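PDB 1C3P: protein (hdlp (histone deacetylase-like protein)) from Aquifex aeolicus, which probably works as a zinc-dependent deacetylase of the histone deacetylase family and may take part in acetoin breakdown. Local coordinates for residues G129-F134 and L252-T257; R137-C142 and Y196-E201; Y153-G158 and Y180-V185; G174-F179 and G215-I220; F186-H191 and E236-I241. One frame throughout, in Å; residues are numbered along the deposited sequence.

Contact 1 (G129-F134 and L252-T257)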
# COMPACT_ATOMS: atom_id res chain seq x y z
N GLY A 129 0.27 4.33 2.06
CA GLY A 129 0.17 2.93 2.42
C GLY A 129 1.42 2.34 3.06
O GLY A 129 1.65 1.14 2.94
N MET A 130 2.22 3.17 3.72
CA MET A 130 3.44 2.71 4.42
C MET A 130 2.94 2.12 5.74
O MET A 130 3.15 2.67 6.83
CB MET A 130 4.36 3.91 4.66
CG MET A 130 4.67 4.60 3.33
SD MET A 130 5.89 5.91 3.40
CE MET A 130 7.30 4.95 3.76
N HIS A 131 2.34 0.95 5.62
CA HIS A 131 1.64 0.28 6.70
C HIS A 131 2.38 -0.50 7.77
O HIS A 131 1.74 -1.08 8.62
CB HIS A 131 0.56 -0.64 6.10
CG HIS A 131 1.10 -1.78 5.30
ND1 HIS A 131 2.44 -2.04 5.14
CD2 HIS A 131 0.45 -2.77 4.63
CE1 HIS A 131 2.60 -3.14 4.41
NE2 HIS A 131 1.41 -3.60 4.09
N HIS A 132 3.71 -0.52 7.73
CA HIS A 132 4.46 -1.27 8.73
C HIS A 132 4.98 -0.47 9.93
O HIS A 132 5.21 -1.05 10.98
CB HIS A 132 5.64 -1.99 8.05
CG HIS A 132 5.24 -3.18 7.23
ND1 HIS A 132 5.73 -3.43 5.97
CD2 HIS A 132 4.42 -4.21 7.52
CE1 HIS A 132 5.23 -4.56 5.52
NE2 HIS A 132 4.43 -5.06 6.45
N ALA A 133 5.15 0.85 9.80
CA ALA A 133 5.70 1.62 10.93
C ALA A 133 4.82 1.66 12.18
O ALA A 133 3.61 1.67 12.08
CB ALA A 133 6.03 3.04 10.49
N PHE A 134 5.47 1.65 13.35
CA PHE A 134 4.79 1.70 14.64
C PHE A 134 4.83 3.12 15.19
O PHE A 134 5.59 3.97 14.70
CB PHE A 134 5.45 0.73 15.63
CG PHE A 134 5.38 -0.69 15.20
CD1 PHE A 134 6.52 -1.38 14.80
CD2 PHE A 134 4.14 -1.34 15.16
CE1 PHE A 134 6.43 -2.71 14.36
CE2 PHE A 134 4.05 -2.67 14.72
CZ PHE A 134 5.19 -3.35 14.33
N LEU A 252 -10.58 3.54 3.86
CA LEU A 252 -9.35 3.75 3.10
C LEU A 252 -8.93 2.37 2.63
O LEU A 252 -9.13 1.37 3.34
CB LEU A 252 -8.22 4.36 3.95
CG LEU A 252 -8.53 5.71 4.59
CD1 LEU A 252 -9.25 5.48 5.91
CD2 LEU A 252 -7.23 6.45 4.86
N LEU A 253 -8.37 2.32 1.43
CA LEU A 253 -7.95 1.08 0.79
C LEU A 253 -6.51 1.22 0.33
O LEU A 253 -6.17 2.19 -0.34
CB LEU A 253 -8.85 0.82 -0.43
CG LEU A 253 -8.50 -0.24 -1.46
CD1 LEU A 253 -8.57 -1.61 -0.80
CD2 LEU A 253 -9.50 -0.17 -2.64
N GLN A 254 -5.66 0.26 0.69
CA GLN A 254 -4.25 0.33 0.29
C GLN A 254 -4.08 -0.73 -0.80
O GLN A 254 -4.55 -1.88 -0.69
CB GLN A 254 -3.31 0.14 1.50
CG GLN A 254 -2.78 -1.25 1.75
CD GLN A 254 -1.35 -1.44 1.24
OE1 GLN A 254 -0.37 -0.91 1.81
NE2 GLN A 254 -1.22 -2.19 0.16
N LEU A 255 -3.40 -0.31 -1.85
CA LEU A 255 -3.23 -1.12 -3.04
C LEU A 255 -1.82 -1.45 -3.47
O LEU A 255 -1.45 -1.16 -4.61
CB LEU A 255 -3.96 -0.38 -4.18
CG LEU A 255 -5.42 -0.11 -3.83
CD1 LEU A 255 -5.98 1.02 -4.67
CD2 LEU A 255 -6.21 -1.40 -4.01
N GLY A 256 -1.03 -2.06 -2.59
CA GLY A 256 0.32 -2.42 -2.98
C GLY A 256 0.26 -3.41 -4.14
O GLY A 256 -0.67 -4.20 -4.23
N THR A 257 1.26 -3.37 -5.02
CA THR A 257 1.28 -4.26 -6.17
C THR A 257 2.11 -5.52 -5.93
O THR A 257 2.27 -6.33 -6.84
CB THR A 257 1.82 -3.55 -7.45
OG1 THR A 257 3.16 -3.11 -7.23
CG2 THR A 257 0.94 -2.34 -7.77
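Gly129, in the loop that follows strand 122-125, faces Gln254 on strand 250-254, their CA atoms 5.6 Å apart. The backbone at Gly129 has phi 84°, and a CB here would run into the preceding carbonyl oxygen and crowd the end of the Gln254 amide. That amide reaches across the gap because its chain bends at chi2 (100°), and the modelled Gln254 OE1 lies 3.1 Å from Gly129 O and 3.5 Å from His131 CD2; its O and N may be exchanged, so the kind of interaction stays open. The two side chains meet nearly at right angles, yet the imidazole and amide planes differ by only 22°. Next to CD2 on the His131 ring, NE2 makes weak hydrogen bonds with Asp168 OD2 and His170 O. Both residues bind zinc in another structure of this protein, though none is bound here; the contact is consistent with a second shell beside that site, at the carboxyl ends of the parallel strands as in the arginase-like fold of histone deacetylases.

Contact 2 (R137-C142 and Y196-E201)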
# COMPACT_ATOMS: atom_id res chain seq x y z
N ARG A 137 8.50 3.51 16.33
CA ARG A 137 9.56 2.64 15.82
C ARG A 137 9.43 2.31 14.33
O ARG A 137 8.33 2.08 13.85
CB ARG A 137 9.56 1.34 16.63
CG ARG A 137 10.34 0.20 16.02
CD ARG A 137 10.16 -1.06 16.86
NE ARG A 137 10.94 -1.01 18.09
CZ ARG A 137 12.19 -1.45 18.20
NH1 ARG A 137 12.80 -1.97 17.14
NH2 ARG A 137 12.83 -1.36 19.36
N ALA A 138 10.56 2.25 13.61
CA ALA A 138 10.55 1.92 12.19
C ALA A 138 10.35 0.41 12.01
O ALA A 138 10.67 -0.38 12.91
CB ALA A 138 11.88 2.37 11.52
N ASN A 139 9.82 -0.01 10.86
CA ASN A 139 9.58 -1.41 10.65
C ASN A 139 9.19 -1.70 9.20
O ASN A 139 8.42 -0.95 8.60
CB ASN A 139 8.47 -1.88 11.61
CG ASN A 139 8.10 -3.33 11.43
OD1 ASN A 139 8.93 -4.23 11.59
ND2 ASN A 139 6.83 -3.58 11.10
N GLY A 140 9.73 -2.79 8.65
CA GLY A 140 9.39 -3.19 7.29
C GLY A 140 9.60 -2.13 6.22
O GLY A 140 8.76 -1.99 5.32
N PHE A 141 10.72 -1.42 6.29
CA PHE A 141 11.06 -0.37 5.32
C PHE A 141 10.25 0.89 5.56
O PHE A 141 10.42 1.86 4.85
CB PHE A 141 10.74 -0.78 3.87
CG PHE A 141 11.30 -2.11 3.44
CD1 PHE A 141 10.83 -2.70 2.26
CD2 PHE A 141 12.30 -2.75 4.16
CE1 PHE A 141 11.34 -3.90 1.81
CE2 PHE A 141 12.82 -3.97 3.71
CZ PHE A 141 12.34 -4.54 2.53
N CYS A 142 9.34 0.86 6.54
CA CYS A 142 8.53 2.04 6.81
C CYS A 142 8.97 2.82 8.05
O CYS A 142 9.28 2.21 9.09
CB CYS A 142 7.06 1.62 6.99
SG CYS A 142 6.36 0.75 5.57
N TYR A 196 5.04 -17.92 6.78
CA TYR A 196 6.15 -17.94 5.82
C TYR A 196 6.63 -16.59 5.32
O TYR A 196 7.65 -16.52 4.63
CB TYR A 196 5.82 -18.84 4.62
CG TYR A 196 4.75 -18.31 3.69
CD1 TYR A 196 5.07 -17.40 2.67
CD2 TYR A 196 3.42 -18.71 3.84
CE1 TYR A 196 4.08 -16.90 1.84
CE2 TYR A 196 2.42 -18.21 3.00
CZ TYR A 196 2.75 -17.31 2.01
OH TYR A 196 1.76 -16.80 1.20
N ALA A 197 5.94 -15.51 5.67
CA ALA A 197 6.37 -14.19 5.20
C ALA A 197 6.37 -13.09 6.25
O ALA A 197 5.65 -13.15 7.24
CB ALA A 197 5.49 -13.76 4.00
N PHE A 198 7.20 -12.07 6.01
CA PHE A 198 7.28 -10.92 6.90
C PHE A 198 5.85 -10.46 7.09
O PHE A 198 5.07 -10.47 6.15
CB PHE A 198 8.08 -9.79 6.22
CG PHE A 198 8.27 -8.57 7.09
CD1 PHE A 198 9.35 -8.48 7.97
CD2 PHE A 198 7.34 -7.52 7.06
CE1 PHE A 198 9.51 -7.38 8.81
CE2 PHE A 198 7.49 -6.41 7.90
CZ PHE A 198 8.59 -6.34 8.78
N PRO A 199 5.51 -9.96 8.29
CA PRO A 199 6.37 -9.78 9.47
C PRO A 199 6.68 -11.00 10.33
O PRO A 199 7.38 -10.88 11.34
CB PRO A 199 5.62 -8.70 10.25
CG PRO A 199 4.21 -9.14 10.06
CD PRO A 199 4.16 -9.42 8.55
N PHE A 200 6.14 -12.17 9.96
CA PHE A 200 6.36 -13.43 10.69
C PHE A 200 5.80 -13.45 12.12
O PHE A 200 5.32 -14.48 12.58
CB PHE A 200 7.85 -13.76 10.79
CG PHE A 200 8.56 -13.82 9.48
CD1 PHE A 200 9.36 -12.76 9.06
CD2 PHE A 200 8.49 -14.96 8.69
CE1 PHE A 200 10.08 -12.84 7.86
CE2 PHE A 200 9.20 -15.05 7.48
CZ PHE A 200 10.00 -14.00 7.07
N GLU A 201 5.91 -12.32 12.81
CA GLU A 201 5.46 -12.18 14.20
C GLU A 201 3.98 -11.83 14.41
O GLU A 201 3.45 -12.00 15.50
CB GLU A 201 6.30 -11.09 14.89
CG GLU A 201 7.77 -11.42 15.04
CD GLU A 201 8.58 -10.22 15.50
OE1 GLU A 201 8.25 -9.63 16.56
OE2 GLU A 201 9.54 -9.86 14.80
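Phe198 drives the far end of its ring against the turn at Asn139 and Gly140. Its CZ lies 3.6 Å from Gly140 CA. With CG anti to the backbone N (chi1 -178°), the ring is carried straight out from the 196-201 loop. Asn139 OD1 approaches Phe198 CZ to 3.5 Å at the ring edge, while the amide and ring planes stand 33° apart. Asn139 to Cys142 form a type I' beta turn, closed by Cys142 N to Asn139 O at 2.9 Å, and a side chain at Gly140 would collide with Phe198 CE2. One face of the ring carries Pro199 CB, 3.7 Å above its plane, next to the cis Phe198-Pro199 peptide bond. Asn139 ND2 is held by His132 O and Asp173 OD1, which fixes the rotation of the amide, and His132 meets the Phe198 ring edge-to-face. Phe198 and His170, which binds zinc in another structure of this protein, have their nearest side-chain atoms about 4 Å apart, consistent with the phenylalanine-lined channel leading to the metal in histone deacetylases. No hydrogen bond spans the two segments, so the contact rests on dispersion, with probably a slight electrostatic gain where an amide oxygen meets the ring rim.

Contact 3 (Y153-G158 and Y180-V185)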
# COMPACT_ATOMS: atom_id res chain seq x y z
N TYR A 153 -6.36 11.40 11.58
CA TYR A 153 -6.77 12.70 11.04
C TYR A 153 -8.31 12.68 10.96
O TYR A 153 -8.98 13.65 11.34
CB TYR A 153 -6.16 12.89 9.64
CG TYR A 153 -6.64 14.13 8.92
CD1 TYR A 153 -6.04 15.38 9.11
CD2 TYR A 153 -7.72 14.05 8.05
CE1 TYR A 153 -6.52 16.51 8.43
CE2 TYR A 153 -8.20 15.15 7.38
CZ TYR A 153 -7.61 16.38 7.56
OH TYR A 153 -8.11 17.44 6.84
N LEU A 154 -8.86 11.58 10.48
CA LEU A 154 -10.31 11.44 10.35
C LEU A 154 -10.99 11.40 11.74
O LEU A 154 -12.06 11.99 11.94
CB LEU A 154 -10.65 10.19 9.54
CG LEU A 154 -10.38 10.29 8.03
CD1 LEU A 154 -10.41 8.89 7.38
CD2 LEU A 154 -11.44 11.22 7.39
N ARG A 155 -10.39 10.70 12.69
CA ARG A 155 -10.98 10.65 14.03
C ARG A 155 -11.07 12.06 14.60
O ARG A 155 -12.08 12.43 15.21
CB ARG A 155 -10.16 9.75 14.97
CG ARG A 155 -10.09 8.28 14.48
CD ARG A 155 -9.22 7.39 15.36
NE ARG A 155 -9.92 6.91 16.54
CZ ARG A 155 -9.36 6.20 17.50
NH1 ARG A 155 -8.07 5.90 17.44
NH2 ARG A 155 -10.10 5.77 18.52
N LYS A 156 -10.04 12.88 14.38
CA LYS A 156 -10.07 14.24 14.90
C LYS A 156 -11.19 15.05 14.24
O LYS A 156 -11.73 15.98 14.84
CB LYS A 156 -8.72 14.93 14.73
CG LYS A 156 -8.68 16.33 15.37
CD LYS A 156 -7.27 16.89 15.45
CE LYS A 156 -6.40 16.06 16.39
NZ LYS A 156 -6.91 16.04 17.80
N LYS A 157 -11.52 14.70 13.00
CA LYS A 157 -12.59 15.37 12.26
C LYS A 157 -13.97 14.91 12.74
O LYS A 157 -14.99 15.47 12.32
CB LYS A 157 -12.48 15.10 10.75
CG LYS A 157 -11.34 15.82 10.03
CD LYS A 157 -11.46 17.33 10.14
CE LYS A 157 -10.30 18.03 9.43
NZ LYS A 157 -10.31 19.51 9.66
N GLY A 158 -14.01 13.91 13.60
CA GLY A 158 -15.28 13.43 14.13
C GLY A 158 -15.79 12.10 13.60
O GLY A 158 -16.88 11.66 13.96
N TYR A 180 -5.72 -1.65 17.39
CA TYR A 180 -6.05 -2.94 17.96
C TYR A 180 -7.03 -2.84 19.12
O TYR A 180 -7.89 -3.71 19.31
CB TYR A 180 -4.78 -3.63 18.45
CG TYR A 180 -4.88 -5.12 18.39
CD1 TYR A 180 -4.66 -5.90 19.52
CD2 TYR A 180 -5.16 -5.77 17.17
CE1 TYR A 180 -4.71 -7.28 19.45
CE2 TYR A 180 -5.21 -7.14 17.09
CZ TYR A 180 -4.98 -7.89 18.24
OH TYR A 180 -5.03 -9.26 18.18
N ASP A 181 -6.89 -1.75 19.87
CA ASP A 181 -7.67 -1.43 21.07
C ASP A 181 -9.01 -0.71 20.90
O ASP A 181 -9.76 -0.54 21.88
CB ASP A 181 -6.73 -0.63 22.00
CG ASP A 181 -7.44 0.45 22.77
OD1 ASP A 181 -8.05 1.34 22.13
OD2 ASP A 181 -7.38 0.43 24.01
N THR A 182 -9.35 -0.27 19.70
CA THR A 182 -10.59 0.46 19.53
C THR A 182 -11.62 -0.14 18.59
O THR A 182 -11.28 -0.85 17.65
CB THR A 182 -10.32 1.93 19.08
OG1 THR A 182 -11.55 2.61 18.90
CG2 THR A 182 -9.55 1.96 17.76
N ASP A 183 -12.88 0.17 18.83
CA ASP A 183 -13.96 -0.31 17.99
C ASP A 183 -14.37 0.79 17.02
O ASP A 183 -15.34 0.64 16.28
CB ASP A 183 -15.15 -0.75 18.86
CG ASP A 183 -15.78 0.40 19.62
OD1 ASP A 183 -15.04 1.25 20.15
OD2 ASP A 183 -17.03 0.46 19.69
N GLN A 184 -13.63 1.90 17.02
CA GLN A 184 -13.95 2.99 16.11
C GLN A 184 -13.26 2.78 14.77
O GLN A 184 -13.63 3.38 13.76
CB GLN A 184 -13.52 4.32 16.70
CG GLN A 184 -14.22 4.67 17.99
CD GLN A 184 -14.07 6.12 18.37
OE1 GLN A 184 -12.97 6.65 18.43
NE2 GLN A 184 -15.19 6.78 18.63
N VAL A 185 -12.26 1.92 14.76
CA VAL A 185 -11.56 1.62 13.53
C VAL A 185 -11.60 0.12 13.35
O VAL A 185 -11.47 -0.63 14.32
CB VAL A 185 -10.09 2.10 13.59
CG1 VAL A 185 -9.39 1.85 12.24
CG2 VAL A 185 -10.05 3.58 13.96
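Arg155, near the end of helix 146-156, reaches over to the loop that leads from helix 173-179 into strand 185-192; helix 146-156 closes in a Schellman motif at Gly158, and the facing loop holds an ST turn, both within the alpha/beta fold. The tight part is polar and directional. Arg155 NH2 donates to Gln184 OE1 at 3.0 Å with an N-H...O angle of 171°, meeting a lone pair of that oxygen in the carbonyl plane, and the oxygen also lies in the guanidinium plane. The two flat groups themselves are turned 74° apart. A bend at chi3 (82°) swings the guanidinium round to this oxygen, and its other terminal nitrogen, NH1, forms a salt bridge with Glu152. Packing beside that bond is slacker: Val185 CG2 sits over one guanidinium face, toward the rim, and reaches Arg155 CD at 4.1 Å. The solvent side is at the partly exposed Gln184; nearby, Asp181 OD1 remains 6.1 Å from Arg155 NH2, an opposite charge not in contact. Thr182 OG1 comes within 3.5 Å of Arg155 NH2 at a poor angle; its bond is instead with its own loop, Thr182 OG1 accepting from Gln184 N at 2.9 Å.

Contact 4 (G174-F179 and G215-I220)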
# COMPACT_ATOMS: atom_id res chain seq x y z
N GLY A 174 1.77 -2.52 11.53
CA GLY A 174 1.80 -1.20 12.12
C GLY A 174 0.37 -0.70 12.31
O GLY A 174 0.03 -0.23 13.40
N VAL A 175 -0.46 -0.77 11.27
CA VAL A 175 -1.85 -0.32 11.38
C VAL A 175 -2.64 -1.18 12.39
O VAL A 175 -3.46 -0.67 13.16
CB VAL A 175 -2.55 -0.37 9.99
CG1 VAL A 175 -3.98 0.22 10.07
CG2 VAL A 175 -1.71 0.40 8.97
N GLN A 176 -2.39 -2.48 12.40
CA GLN A 176 -3.09 -3.36 13.34
C GLN A 176 -2.85 -2.92 14.78
O GLN A 176 -3.79 -2.75 15.57
CB GLN A 176 -2.63 -4.81 13.20
CG GLN A 176 -3.25 -5.73 14.25
CD GLN A 176 -2.94 -7.18 14.02
OE1 GLN A 176 -3.26 -7.72 12.96
NE2 GLN A 176 -2.33 -7.83 15.02
N GLU A 177 -1.59 -2.72 15.13
CA GLU A 177 -1.26 -2.31 16.49
C GLU A 177 -1.89 -0.98 16.85
O GLU A 177 -2.43 -0.79 17.94
CB GLU A 177 0.26 -2.21 16.63
CG GLU A 177 0.72 -1.84 18.04
CD GLU A 177 2.23 -1.86 18.16
OE1 GLU A 177 2.87 -0.78 18.16
OE2 GLU A 177 2.79 -2.97 18.23
N ALA A 178 -1.85 -0.06 15.90
CA ALA A 178 -2.39 1.28 16.10
C ALA A 178 -3.87 1.35 16.51
O ALA A 178 -4.28 2.23 17.28
CB ALA A 178 -2.16 2.12 14.85
N PHE A 179 -4.67 0.42 16.00
CA PHE A 179 -6.10 0.44 16.28
C PHE A 179 -6.63 -0.84 16.88
O PHE A 179 -7.84 -1.07 16.90
CB PHE A 179 -6.83 0.75 14.99
CG PHE A 179 -6.35 2.01 14.36
CD1 PHE A 179 -5.52 1.97 13.23
CD2 PHE A 179 -6.63 3.23 14.96
CE1 PHE A 179 -4.96 3.16 12.72
CE2 PHE A 179 -6.07 4.42 14.45
CZ PHE A 179 -5.23 4.37 13.33
N GLY A 215 -12.70 -8.01 17.93
CA GLY A 215 -13.71 -8.23 16.91
C GLY A 215 -13.63 -7.19 15.79
O GLY A 215 -14.37 -7.24 14.81
N TYR A 216 -12.71 -6.23 15.93
CA TYR A 216 -12.58 -5.18 14.93
C TYR A 216 -11.25 -5.19 14.16
O TYR A 216 -10.81 -4.17 13.65
CB TYR A 216 -12.82 -3.80 15.56
CG TYR A 216 -14.24 -3.62 16.05
CD1 TYR A 216 -14.72 -4.30 17.16
CD2 TYR A 216 -15.14 -2.79 15.35
CE1 TYR A 216 -16.04 -4.18 17.58
CE2 TYR A 216 -16.47 -2.66 15.76
CZ TYR A 216 -16.91 -3.37 16.87
OH TYR A 216 -18.23 -3.28 17.25
N ASN A 217 -10.62 -6.36 14.12
CA ASN A 217 -9.38 -6.53 13.37
C ASN A 217 -9.57 -7.89 12.72
O ASN A 217 -9.96 -8.84 13.38
CB ASN A 217 -8.16 -6.55 14.28
CG ASN A 217 -6.86 -6.67 13.50
OD1 ASN A 217 -6.28 -7.76 13.36
ND2 ASN A 217 -6.40 -5.55 12.96
N LEU A 218 -9.31 -7.99 11.42
CA LEU A 218 -9.51 -9.26 10.74
C LEU A 218 -8.37 -9.50 9.79
O LEU A 218 -8.20 -8.74 8.82
CB LEU A 218 -10.83 -9.25 9.95
CG LEU A 218 -11.45 -10.61 9.59
CD1 LEU A 218 -12.48 -10.42 8.49
CD2 LEU A 218 -10.41 -11.57 9.13
N ASN A 219 -7.57 -10.53 10.07
CA ASN A 219 -6.46 -10.90 9.21
C ASN A 219 -6.85 -12.12 8.40
O ASN A 219 -7.39 -13.08 8.95
CB ASN A 219 -5.19 -11.25 10.02
CG ASN A 219 -4.59 -10.06 10.73
OD1 ASN A 219 -4.59 -8.95 10.20
ND2 ASN A 219 -4.01 -10.30 11.91
N ILE A 220 -6.57 -12.11 7.10
CA ILE A 220 -6.90 -13.25 6.25
C ILE A 220 -5.54 -13.73 5.69
O ILE A 220 -5.08 -13.27 4.64
CB ILE A 220 -7.82 -12.81 5.09
CG1 ILE A 220 -9.12 -12.19 5.63
CG2 ILE A 220 -8.08 -13.99 4.17
CD1 ILE A 220 -10.09 -13.16 6.30
O HOH W 1 -8.73 -2.28 14.09
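Gln176, within helix 173-179, sends its extended side chain across to Asn217 and Asn219 of strand 217-222. A chi1 of 175° swings CG away from its own backbone N and directs the chain at the strand. At its end Gln176 OE1 accepts from Asn219 ND2 at 2.9 Å, with an N-H...O angle of 156°; this oxygen is crowded elsewhere in the model, so its position should be read with caution. These two amides are nearly coplanar, whereas that of Asn217 stands 79° from the Gln176 amide and lies alongside its aliphatic CG. NE2 of Gln176 is bonded to Glu207 OE1, and Asn219 ND2 also donates to Phe204 O, so the amides of Gln176 and Asn219 each have a further partner. A leucine in place of Gln176 would probably leave Asn219 ND2 short of one acceptor and Glu207 without its amide mate. Further along, a water lies 3.2 Å from Phe179 O and 2.8 Å from Tyr216 O and can donate to either, though it may not serve both at once. The helix is the connection of a beta-alpha-beta crossover between strands 162-166 and 185-192, here laid over an edge strand, 217-222, of the parallel sheet.

Contact 5 (F186-H191 and E236-I241)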
# COMPACT_ATOMS: atom_id res chain seq x y z
N PHE A 186 -11.82 -0.32 12.11
CA PHE A 186 -11.86 -1.74 11.79
C PHE A 186 -10.80 -1.92 10.72
O PHE A 186 -10.79 -1.20 9.74
CB PHE A 186 -13.23 -2.15 11.23
CG PHE A 186 -13.38 -3.63 11.06
CD1 PHE A 186 -14.27 -4.35 11.85
CD2 PHE A 186 -12.59 -4.33 10.14
CE1 PHE A 186 -14.36 -5.74 11.74
CE2 PHE A 186 -12.68 -5.71 10.03
CZ PHE A 186 -13.57 -6.42 10.83
N VAL A 187 -9.90 -2.88 10.93
CA VAL A 187 -8.83 -3.13 9.97
C VAL A 187 -8.99 -4.51 9.38
O VAL A 187 -9.13 -5.49 10.11
CB VAL A 187 -7.42 -3.03 10.64
CG1 VAL A 187 -6.32 -3.39 9.64
CG2 VAL A 187 -7.19 -1.63 11.20
N LEU A 188 -8.98 -4.58 8.06
CA LEU A 188 -9.05 -5.85 7.34
C LEU A 188 -7.81 -5.97 6.49
O LEU A 188 -7.48 -5.07 5.71
CB LEU A 188 -10.26 -5.92 6.41
CG LEU A 188 -10.25 -7.01 5.32
CD1 LEU A 188 -10.24 -8.41 5.92
CD2 LEU A 188 -11.47 -6.84 4.43
N SER A 189 -7.09 -7.07 6.64
CA SER A 189 -5.92 -7.25 5.79
C SER A 189 -5.86 -8.63 5.19
O SER A 189 -6.06 -9.60 5.89
CB SER A 189 -4.62 -7.04 6.57
OG SER A 189 -3.53 -7.24 5.68
N LEU A 190 -5.62 -8.71 3.88
CA LEU A 190 -5.43 -10.02 3.27
C LEU A 190 -3.91 -9.97 3.05
O LEU A 190 -3.38 -8.93 2.69
CB LEU A 190 -6.11 -10.18 1.90
CG LEU A 190 -7.55 -9.82 1.57
CD1 LEU A 190 -8.01 -10.77 0.47
CD2 LEU A 190 -8.45 -9.91 2.75
N HIS A 191 -3.22 -11.08 3.24
CA HIS A 191 -1.77 -11.07 3.08
C HIS A 191 -1.18 -12.47 3.13
O HIS A 191 -1.88 -13.43 3.47
CB HIS A 191 -1.17 -10.19 4.19
CG HIS A 191 -1.75 -10.48 5.54
ND1 HIS A 191 -1.40 -11.58 6.30
CD2 HIS A 191 -2.71 -9.83 6.25
CE1 HIS A 191 -2.11 -11.59 7.41
NE2 HIS A 191 -2.91 -10.54 7.41
N GLU A 236 -13.97 -11.33 -1.41
CA GLU A 236 -15.43 -11.25 -1.35
C GLU A 236 -15.99 -11.77 -0.03
O GLU A 236 -16.87 -11.15 0.58
CB GLU A 236 -16.05 -12.07 -2.49
CG GLU A 236 -15.56 -11.68 -3.86
CD GLU A 236 -16.03 -12.64 -4.94
OE1 GLU A 236 -15.68 -13.85 -4.88
OE2 GLU A 236 -16.73 -12.17 -5.86
N LYS A 237 -15.47 -12.90 0.42
CA LYS A 237 -15.92 -13.50 1.66
C LYS A 237 -15.54 -12.66 2.88
O LYS A 237 -16.33 -12.52 3.82
CB LYS A 237 -15.36 -14.92 1.78
CG LYS A 237 -15.97 -15.74 2.88
CD LYS A 237 -16.10 -17.18 2.42
CE LYS A 237 -17.02 -17.26 1.21
NZ LYS A 237 -17.16 -18.65 0.70
N SER A 238 -14.32 -12.11 2.89
CA SER A 238 -13.94 -11.31 4.05
C SER A 238 -14.72 -9.99 4.09
O SER A 238 -15.07 -9.50 5.16
CB SER A 238 -12.42 -11.06 4.06
OG SER A 238 -11.98 -10.33 2.94
N LEU A 239 -15.00 -9.40 2.93
CA LEU A 239 -15.76 -8.16 2.92
C LEU A 239 -17.15 -8.40 3.49
O LEU A 239 -17.71 -7.52 4.15
CB LEU A 239 -15.86 -7.57 1.51
CG LEU A 239 -14.57 -7.13 0.81
CD1 LEU A 239 -14.91 -6.66 -0.60
CD2 LEU A 239 -13.89 -6.00 1.57
N GLU A 240 -17.70 -9.58 3.25
CA GLU A 240 -19.03 -9.89 3.75
C GLU A 240 -19.00 -9.96 5.28
O GLU A 240 -19.93 -9.52 5.95
CB GLU A 240 -19.53 -11.21 3.13
CG GLU A 240 -20.93 -11.62 3.54
CD GLU A 240 -21.51 -12.70 2.64
OE1 GLU A 240 -20.87 -13.77 2.50
OE2 GLU A 240 -22.61 -12.48 2.07
N ILE A 241 -17.92 -10.51 5.81
CA ILE A 241 -17.75 -10.61 7.25
C ILE A 241 -17.70 -9.22 7.87
O ILE A 241 -18.33 -8.96 8.89
CB ILE A 241 -16.44 -11.37 7.62
CG1 ILE A 241 -16.54 -12.83 7.18
CG2 ILE A 241 -16.17 -11.28 9.14
CD1 ILE A 241 -15.28 -13.65 7.41
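Ser238 is the first residue of 236-241 to touch strand 186-191, fitting against both Leu188 and Leu190. The helix and strand segments run nearly antiparallel, at 167°, with their axes 10.0 Å apart at closest approach. Ser238 CB lies 3.9 Å from Leu188 CD1. Ser238 OG, 3.6 Å from Leu190 CD2, is nevertheless engaged within its own helix, in hydrogen-bonding geometry with Ala234 O and Leu235 O. Next comes Leu239, whose CD2 meets Leu188 CD2 at 3.8 Å as the two chains cross at about a right angle. Leu188 reaches both helix residues because a chi1 of 163° turns its CG away from its own N, carrying its methyls off the strand toward them. Shortening Leu188 to an alanine would remove those methyls and probably open a gap between Ser238 and Leu239 on the helix and the sheet beneath. Helix 228-245 joins strands 217-222 and 250-254, and here it passes over strand 185-192, which lies between them in the sheet. With no hydrogen bond between the segments, the join is held by methyl packing, and the only polar side-chain atom touching the strand, Ser238 OG, is satisfied by helix carbonyls.

From the N terminus, contact 1 opens first, at 129-134, and closes last, at 252-257, so the other four nest inside its loop and the loop after strand 122-125 is tied to strand 250-254. Contact 2 opens next, at 137-142, and closes at 196-201, enclosing contact 3, which joins the end of helix 146-156 to the approach to strand 185-192. Contact 4 starts before contact 3 closes and itself closes later, so the two cross; it also crosses contacts 2 and 5. Contact 5 follows contact 3 in series and crosses contact 2. Contacts 4 and 5 bring helices 173-179 and 228-245 onto neighbouring strands 217-222 and 185-192, which Val187-Leu218 and Ser189-Ile220 backbone bonds join.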